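Local coordinates for protein amphiphysin (Drosophila melanogaster, PDB 1URU) that probably senses and binds curved membranes through its crescent-shaped, dimeric coiled-coil BAR domain, at residues Phe46-Gln57 / Leu121-Lys132. Residues are numbered along the deposited sequence; the frame is centred on the assembly and turned at random.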
ATOM      1  N   PHE A  46     -31.960 -10.926   2.650  1.00 51.00           N
ATOM      2  CA  PHE A  46     -30.974 -11.824   2.079  1.00 51.02           C
ATOM      3  C   PHE A  46     -30.238 -11.122   0.942  1.00 51.29           C
ATOM      4  O   PHE A  46     -29.007 -11.214   0.828  1.00 51.00           O
ATOM      5  CB  PHE A  46     -31.665 -13.093   1.578  1.00 50.93           C
ATOM      6  CG  PHE A  46     -30.887 -13.836   0.537  1.00 51.43           C
ATOM      7  CD1 PHE A  46     -29.886 -14.708   0.899  1.00 51.12           C
ATOM      8  CD2 PHE A  46     -31.153 -13.649  -0.811  1.00 52.28           C
ATOM      9  CE1 PHE A  46     -29.174 -15.387  -0.062  1.00 51.31           C
ATOM     10  CE2 PHE A  46     -30.434 -14.318  -1.760  1.00 52.11           C
ATOM     11  CZ  PHE A  46     -29.440 -15.191  -1.380  1.00 51.28           C
ATOM     12  N   ASN A  47     -31.020 -10.452   0.094  1.00 51.30           N
ATOM     13  CA  ASN A  47     -30.503  -9.558  -0.924  1.00 51.35           C
ATOM     14  C   ASN A  47     -29.534  -8.547  -0.322  1.00 51.63           C
ATOM     15  O   ASN A  47     -28.474  -8.305  -0.886  1.00 51.46           O
ATOM     16  CB  ASN A  47     -31.648  -8.803  -1.599  1.00 51.48           C
ATOM     17  CG  ASN A  47     -32.436  -9.653  -2.575  1.00 50.70           C
ATOM     18  OD1 ASN A  47     -31.980 -10.682  -3.059  1.00 51.00           O
ATOM     19  ND2 ASN A  47     -33.637  -9.207  -2.870  1.00 51.08           N
ATOM     20  N   ARG A  48     -29.906  -7.976   0.821  1.00 51.92           N
ATOM     21  CA  ARG A  48     -29.065  -7.004   1.529  1.00 52.76           C
ATOM     22  C   ARG A  48     -27.844  -7.648   2.171  1.00 52.33           C
ATOM     23  O   ARG A  48     -26.776  -7.033   2.240  1.00 52.46           O
ATOM     24  CB  ARG A  48     -29.860  -6.263   2.619  1.00 53.29           C
ATOM     25  CG  ARG A  48     -30.588  -4.990   2.140  1.00 56.47           C
ATOM     26  CD  ARG A  48     -31.566  -4.330   3.162  1.00 59.78           C
ATOM     27  NE  ARG A  48     -31.862  -5.207   4.303  1.00 62.05           N
ATOM     28  CZ  ARG A  48     -31.187  -5.241   5.450  1.00 62.66           C
ATOM     29  NH1 ARG A  48     -30.156  -4.426   5.666  1.00 64.53           N
ATOM     30  NH2 ARG A  48     -31.537  -6.110   6.388  1.00 61.73           N
ATOM     31  N   GLN A  49     -28.014  -8.874   2.663  1.00 51.83           N
ATOM     32  CA  GLN A  49     -26.913  -9.621   3.275  1.00 51.33           C
ATOM     33  C   GLN A  49     -25.893  -9.960   2.181  1.00 51.43           C
ATOM     34  O   GLN A  49     -24.698  -9.807   2.391  1.00 51.31           O
ATOM     35  CB  GLN A  49     -27.427 -10.892   3.968  1.00 50.66           C
ATOM     36  CG  GLN A  49     -26.382 -11.678   4.737  1.00 49.42           C
ATOM     37  CD  GLN A  49     -26.922 -12.969   5.368  1.00 47.29           C
ATOM     38  OE1 GLN A  49     -28.037 -13.388   5.092  1.00 46.73           O
ATOM     39  NE2 GLN A  49     -26.126 -13.583   6.225  1.00 44.89           N
ATOM     40  N   GLN A  50     -26.391 -10.381   1.014  1.00 51.31           N
ATOM     41  CA  GLN A  50     -25.562 -10.723  -0.140  1.00 51.23           C
ATOM     42  C   GLN A  50     -24.862  -9.506  -0.751  1.00 50.85           C
ATOM     43  O   GLN A  50     -23.742  -9.603  -1.187  1.00 50.96           O
ATOM     44  CB  GLN A  50     -26.409 -11.414  -1.209  1.00 51.38           C
ATOM     45  CG  GLN A  50     -25.702 -11.658  -2.536  1.00 51.74           C
ATOM     46  CD  GLN A  50     -26.560 -12.444  -3.493  1.00 51.87           C
ATOM     47  OE1 GLN A  50     -27.732 -12.104  -3.719  1.00 53.12           O
ATOM     48  NE2 GLN A  50     -25.995 -13.495  -4.059  1.00 51.59           N
ATOM     49  N   ALA A  51     -25.528  -8.365  -0.791  1.00 50.79           N
ATOM     50  CA  ALA A  51     -24.929  -7.143  -1.331  1.00 50.50           C
ATOM     51  C   ALA A  51     -23.805  -6.657  -0.423  1.00 50.09           C
ATOM     52  O   ALA A  51     -22.826  -6.102  -0.904  1.00 49.56           O
ATOM     53  CB  ALA A  51     -26.001  -6.030  -1.497  1.00 50.48           C
ATOM     54  N   SER A  52     -23.970  -6.873   0.885  1.00 49.93           N
ATOM     55  CA  SER A  52     -22.996  -6.435   1.900  1.00 49.75           C
ATOM     56  C   SER A  52     -21.756  -7.342   1.935  1.00 49.49           C
ATOM     57  O   SER A  52     -20.657  -6.861   2.147  1.00 49.16           O
ATOM     58  CB  SER A  52     -23.627  -6.379   3.307  1.00 49.44           C
ATOM     59  OG  SER A  52     -24.650  -5.396   3.406  1.00 49.25           O
ATOM     60  N   ALA A  53     -21.935  -8.642   1.709  1.00 49.33           N
ATOM     61  CA  ALA A  53     -20.808  -9.574   1.677  1.00 49.48           C
ATOM     62  C   ALA A  53     -19.993  -9.459   0.377  1.00 49.54           C
ATOM     63  O   ALA A  53     -18.774  -9.613   0.402  1.00 49.08           O
ATOM     64  CB  ALA A  53     -21.284 -11.004   1.886  1.00 49.20           C
ATOM     65  N   ASN A  54     -20.673  -9.189  -0.744  1.00 49.62           N
ATOM     66  CA  ASN A  54     -20.019  -8.988  -2.044  1.00 49.51           C
ATOM     67  C   ASN A  54     -19.158  -7.721  -2.036  1.00 49.66           C
ATOM     68  O   ASN A  54     -18.026  -7.695  -2.574  1.00 49.69           O
ATOM     69  CB  ASN A  54     -21.062  -8.901  -3.157  1.00 49.44           C
ATOM     70  CG  ASN A  54     -21.655 -10.270  -3.528  1.00 49.20           C
ATOM     71  OD1 ASN A  54     -22.566 -10.355  -4.332  1.00 47.62           O
ATOM     72  ND2 ASN A  54     -21.122 -11.326  -2.954  1.00 48.98           N
ATOM     73  N   ARG A  55     -19.693  -6.687  -1.392  1.00 48.99           N
ATOM     74  CA  ARG A  55     -18.968  -5.450  -1.200  1.00 48.59           C
ATOM     75  C   ARG A  55     -17.753  -5.662  -0.275  1.00 48.21           C
ATOM     76  O   ARG A  55     -16.683  -5.093  -0.512  1.00 48.71           O
ATOM     77  CB  ARG A  55     -19.906  -4.375  -0.646  1.00 48.48           C
ATOM     78  CG  ARG A  55     -19.229  -3.124  -0.179  1.00 48.91           C
ATOM     79  CD  ARG A  55     -20.167  -2.108   0.452  1.00 51.87           C
ATOM     80  NE  ARG A  55     -19.492  -0.839   0.699  1.00 54.00           N
ATOM     81  CZ  ARG A  55     -20.039   0.231   1.273  1.00 55.77           C
ATOM     82  NH1 ARG A  55     -21.309   0.231   1.665  1.00 56.64           N
ATOM     83  NH2 ARG A  55     -19.293   1.318   1.450  1.00 56.47           N
ATOM     84  N   LEU A  56     -17.897  -6.461   0.776  1.00 47.14           N
ATOM     85  CA  LEU A  56     -16.792  -6.650   1.708  1.00 46.38           C
ATOM     86  C   LEU A  56     -15.662  -7.405   1.019  1.00 45.89           C
ATOM     87  O   LEU A  56     -14.495  -7.070   1.180  1.00 45.32           O
ATOM     88  CB  LEU A  56     -17.243  -7.405   2.948  1.00 46.25           C
ATOM     89  CG  LEU A  56     -16.229  -7.462   4.086  1.00 46.38           C
ATOM     90  CD1 LEU A  56     -15.953  -6.066   4.602  1.00 47.36           C
ATOM     91  CD2 LEU A  56     -16.757  -8.368   5.210  1.00 47.04           C
ATOM     92  N   GLN A  57     -16.035  -8.408   0.235  1.00 45.62           N
ATOM     93  CA  GLN A  57     -15.080  -9.225  -0.499  1.00 45.96           C
ATOM     94  C   GLN A  57     -14.357  -8.382  -1.564  1.00 46.49           C
ATOM     95  O   GLN A  57     -13.153  -8.456  -1.701  1.00 46.52           O
ATOM     96  CB  GLN A  57     -15.792 -10.425  -1.120  1.00 45.59           C
ATOM     97  CG  GLN A  57     -14.927 -11.404  -1.859  1.00 44.20           C
ATOM     98  CD  GLN A  57     -15.748 -12.429  -2.611  1.00 44.74           C
ATOM     99  OE1 GLN A  57     -16.708 -12.083  -3.316  1.00 45.23           O
ATOM    100  NE2 GLN A  57     -15.395 -13.686  -2.456  1.00 44.40           N
ATOM    101  N   LEU A 121     -14.006 -15.457   4.108  1.00 45.94           N
ATOM    102  CA  LEU A 121     -14.843 -14.413   3.490  1.00 45.71           C
ATOM    103  C   LEU A 121     -15.383 -14.866   2.153  1.00 45.67           C
ATOM    104  O   LEU A 121     -16.540 -14.599   1.835  1.00 45.15           O
ATOM    105  CB  LEU A 121     -14.070 -13.112   3.336  1.00 45.43           C
ATOM    106  CG  LEU A 121     -14.764 -11.883   2.734  1.00 45.24           C
ATOM    107  CD1 LEU A 121     -16.106 -11.559   3.390  1.00 45.50           C
ATOM    108  CD2 LEU A 121     -13.797 -10.677   2.785  1.00 42.14           C
ATOM    109  N   ASN A 122     -14.531 -15.567   1.400  1.00 45.80           N
ATOM    110  CA  ASN A 122     -14.873 -16.101   0.079  1.00 45.59           C
ATOM    111  C   ASN A 122     -15.850 -17.254   0.227  1.00 45.54           C
ATOM    112  O   ASN A 122     -16.708 -17.431  -0.627  1.00 45.19           O
ATOM    113  CB  ASN A 122     -13.624 -16.575  -0.695  1.00 45.43           C
ATOM    114  CG  ASN A 122     -12.759 -15.422  -1.224  1.00 45.12           C
ATOM    115  OD1 ASN A 122     -13.217 -14.306  -1.437  1.00 43.05           O
ATOM    116  ND2 ASN A 122     -11.494 -15.712  -1.436  1.00 45.64           N
ATOM    117  N   THR A 123     -15.729 -18.010   1.321  1.00 45.43           N
ATOM    118  CA  THR A 123     -16.621 -19.143   1.605  1.00 45.86           C
ATOM    119  C   THR A 123     -18.035 -18.705   2.047  1.00 45.99           C
ATOM    120  O   THR A 123     -19.038 -19.261   1.613  1.00 46.04           O
ATOM    121  CB  THR A 123     -15.987 -20.039   2.675  1.00 45.66           C
ATOM    122  OG1 THR A 123     -14.881 -20.743   2.112  1.00 46.79           O
ATOM    123  CG2 THR A 123     -16.906 -21.141   3.100  1.00 45.32           C
ATOM    124  N   TYR A 124     -18.085 -17.711   2.915  1.00 46.22           N
ATOM    125  CA  TYR A 124     -19.327 -17.157   3.407  1.00 46.72           C
ATOM    126  C   TYR A 124     -20.017 -16.439   2.276  1.00 47.82           C
ATOM    127  O   TYR A 124     -21.233 -16.526   2.115  1.00 48.00           O
ATOM    128  CB  TYR A 124     -19.041 -16.200   4.561  1.00 46.27           C
ATOM    129  CG  TYR A 124     -20.172 -15.286   4.972  1.00 45.15           C
ATOM    130  CD1 TYR A 124     -21.209 -15.733   5.809  1.00 44.87           C
ATOM    131  CD2 TYR A 124     -20.190 -13.960   4.550  1.00 43.20           C
ATOM    132  CE1 TYR A 124     -22.252 -14.867   6.189  1.00 44.51           C
ATOM    133  CE2 TYR A 124     -21.201 -13.099   4.921  1.00 43.96           C
ATOM    134  CZ  TYR A 124     -22.224 -13.536   5.746  1.00 45.07           C
ATOM    135  OH  TYR A 124     -23.190 -12.617   6.113  1.00 44.75           O
ATOM    136  N   THR A 125     -19.228 -15.750   1.474  1.00 49.30           N
ATOM    137  CA  THR A 125     -19.763 -15.017   0.338  1.00 50.58           C
ATOM    138  C   THR A 125     -20.335 -15.928  -0.750  1.00 51.62           C
ATOM    139  O   THR A 125     -21.276 -15.530  -1.447  1.00 51.55           O
ATOM    140  CB  THR A 125     -18.681 -14.115  -0.243  1.00 50.32           C
ATOM    141  OG1 THR A 125     -18.328 -13.125   0.732  1.00 50.82           O
ATOM    142  CG2 THR A 125     -19.222 -13.310  -1.374  1.00 50.36           C
ATOM    143  N   GLY A 126     -19.767 -17.134  -0.881  1.00 52.94           N
ATOM    144  CA  GLY A 126     -20.093 -18.061  -1.959  1.00 53.71           C
ATOM    145  C   GLY A 126     -21.370 -18.837  -1.712  1.00 54.78           C
ATOM    146  O   GLY A 126     -21.952 -19.418  -2.637  1.00 55.78           O
ATOM    147  N   GLN A 127     -21.834 -18.854  -0.469  1.00 55.38           N
ATOM    148  CA  GLN A 127     -23.067 -19.562  -0.176  1.00 55.97           C
ATOM    149  C   GLN A 127     -24.296 -18.796  -0.634  1.00 55.95           C
ATOM    150  O   GLN A 127     -25.352 -19.399  -0.791  1.00 56.53           O
ATOM    151  CB  GLN A 127     -23.155 -19.959   1.297  1.00 56.20           C
ATOM    152  CG  GLN A 127     -23.361 -18.827   2.259  1.00 57.12           C
ATOM    153  CD  GLN A 127     -22.874 -19.153   3.659  1.00 58.26           C
ATOM    154  OE1 GLN A 127     -22.652 -20.304   3.999  1.00 57.95           O
ATOM    155  NE2 GLN A 127     -22.703 -18.125   4.472  1.00 61.17           N
ATOM    156  N   PHE A 128     -24.145 -17.510  -0.932  1.00 55.81           N
ATOM    157  CA  PHE A 128     -25.271 -16.685  -1.396  1.00 55.96           C
ATOM    158  C   PHE A 128     -25.814 -16.968  -2.814  1.00 56.52           C
ATOM    159  O   PHE A 128     -27.034 -17.036  -2.984  1.00 56.30           O
ATOM    160  CB  PHE A 128     -24.959 -15.190  -1.231  1.00 55.68           C
ATOM    161  CG  PHE A 128     -24.812 -14.774   0.193  1.00 54.00           C
ATOM    162  CD1 PHE A 128     -23.564 -14.675   0.773  1.00 52.24           C
ATOM    163  CD2 PHE A 128     -25.922 -14.536   0.967  1.00 54.01           C
ATOM    164  CE1 PHE A 128     -23.416 -14.315   2.092  1.00 52.21           C
ATOM    165  CE2 PHE A 128     -25.786 -14.163   2.294  1.00 54.45           C
ATOM    166  CZ  PHE A 128     -24.520 -14.063   2.858  1.00 53.14           C
ATOM    167  N   PRO A 129     -24.964 -17.078  -3.835  1.00 57.02           N
ATOM    168  CA  PRO A 129     -25.450 -17.450  -5.179  1.00 57.17           C
ATOM    169  C   PRO A 129     -26.233 -18.769  -5.269  1.00 57.06           C
ATOM    170  O   PRO A 129     -27.154 -18.835  -6.065  1.00 56.50           O
ATOM    171  CB  PRO A 129     -24.169 -17.485  -6.032  1.00 57.06           C
ATOM    172  CG  PRO A 129     -23.066 -17.493  -5.095  1.00 57.28           C
ATOM    173  CD  PRO A 129     -23.530 -16.763  -3.858  1.00 57.35           C
ATOM    174  N   GLU A 130     -25.894 -19.771  -4.464  1.00 57.71           N
ATOM    175  CA  GLU A 130     -26.598 -21.077  -4.484  1.00 58.24           C
ATOM    176  C   GLU A 130     -27.965 -21.025  -3.741  1.00 56.97           C
ATOM    177  O   GLU A 130     -28.881 -21.798  -4.005  1.00 55.97           O
ATOM    178  CB  GLU A 130     -25.663 -22.151  -3.885  1.00 59.10           C
ATOM    179  CG  GLU A 130     -26.118 -23.610  -3.972  1.00 62.07           C
ATOM    180  CD  GLU A 130     -25.095 -24.571  -3.332  1.00 67.42           C
ATOM    181  OE1 GLU A 130     -24.784 -24.431  -2.109  1.00 68.95           O
ATOM    182  OE2 GLU A 130     -24.574 -25.465  -4.054  1.00 70.17           O
HETATM  183  N   MSE A 131     -28.059 -20.089  -2.802  1.00 56.27           N
HETATM  184  CA  MSE A 131     -29.277 -19.756  -2.086  1.00 54.82           C
HETATM  185  C   MSE A 131     -30.182 -18.982  -2.995  1.00 55.13           C
HETATM  186  O   MSE A 131     -31.361 -19.236  -3.035  1.00 55.49           O
HETATM  187  CB  MSE A 131     -28.939 -18.908  -0.861  1.00 53.93           C
HETATM  188  CG  MSE A 131     -30.100 -18.669   0.118  1.00 53.83           C
HETATM  189 SE   MSE A 131     -31.104 -20.352   0.817  1.00 45.70          SE
HETATM  190  CE  MSE A 131     -29.879 -20.953   2.063  1.00 44.89           C
ATOM    191  N   LYS A 132     -29.632 -18.034  -3.744  1.00 56.20           N
ATOM    192  CA  LYS A 132     -30.413 -17.253  -4.720  1.00 56.67           C
ATOM    193  C   LYS A 132     -30.984 -18.212  -5.766  1.00 56.95           C
ATOM    194  O   LYS A 132     -32.132 -18.116  -6.151  1.00 56.66           O
ATOM    195  CB  LYS A 132     -29.528 -16.163  -5.364  1.00 56.76           C
ATOM    196  CG  LYS A 132     -30.216 -15.216  -6.339  1.00 57.28           C
ATOM    197  CD  LYS A 132     -29.346 -13.985  -6.647  1.00 59.02           C
ATOM    198  CE  LYS A 132     -30.134 -12.858  -7.367  1.00 59.77           C
ATOM    199  NZ  LYS A 132     -29.263 -11.740  -7.854  1.00 59.31           N
TER
HETATM  200  O   HOH W   1     -23.350 -10.312   4.838  1.00 41.59           O
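The hydroxyl of Tyr-124 has two partners: Gln-49 NE2 donates to OH over 3.1 Å with the oxygen close to the amide plane, and a water whose O is 2.6 Å from Tyr-124 OH donates to Gln-49 O. These bonds lie inside the three-helix coiled coil of the BAR domain, where helices 35-84 and 92-156 run roughly antiparallel, their axes here 9.4 Å apart at 142°. Helix 172-239 closes the bundle: Leu-196 O also bonds Gln-49 NE2, so the amide nitrogen joins all three helices, and Phe-203 stacks on the Tyr-124 ring.

Next along the seam, Phe-128 is a knob in the hole formed by Phe-46, Gln-49, Gln-50 and Ala-53. Gln-50 CA sits over one ring face, 4.2 Å from the centroid, while Gln-49 CD and Phe-46 CE1 meet the ring at its edge. With CG anti to its backbone N (chi1 158°), Phe-46 brings ring atom CE1 to Met-131 CG, and its ring lies oblique to that of Phe-128, planes 41° apart.

Toward Leu-121, Ala-53 CB rests against Tyr-124 CE2, and Leu-56 CD2 is 3.7 Å from Leu-121 CD1. Thr-125 turns its hydroxyl back into its own helix, OG1 donating to Leu-121 O over 2.6 Å, while its methyl CG2 lies 3.4 Å from Gln-57 OE1.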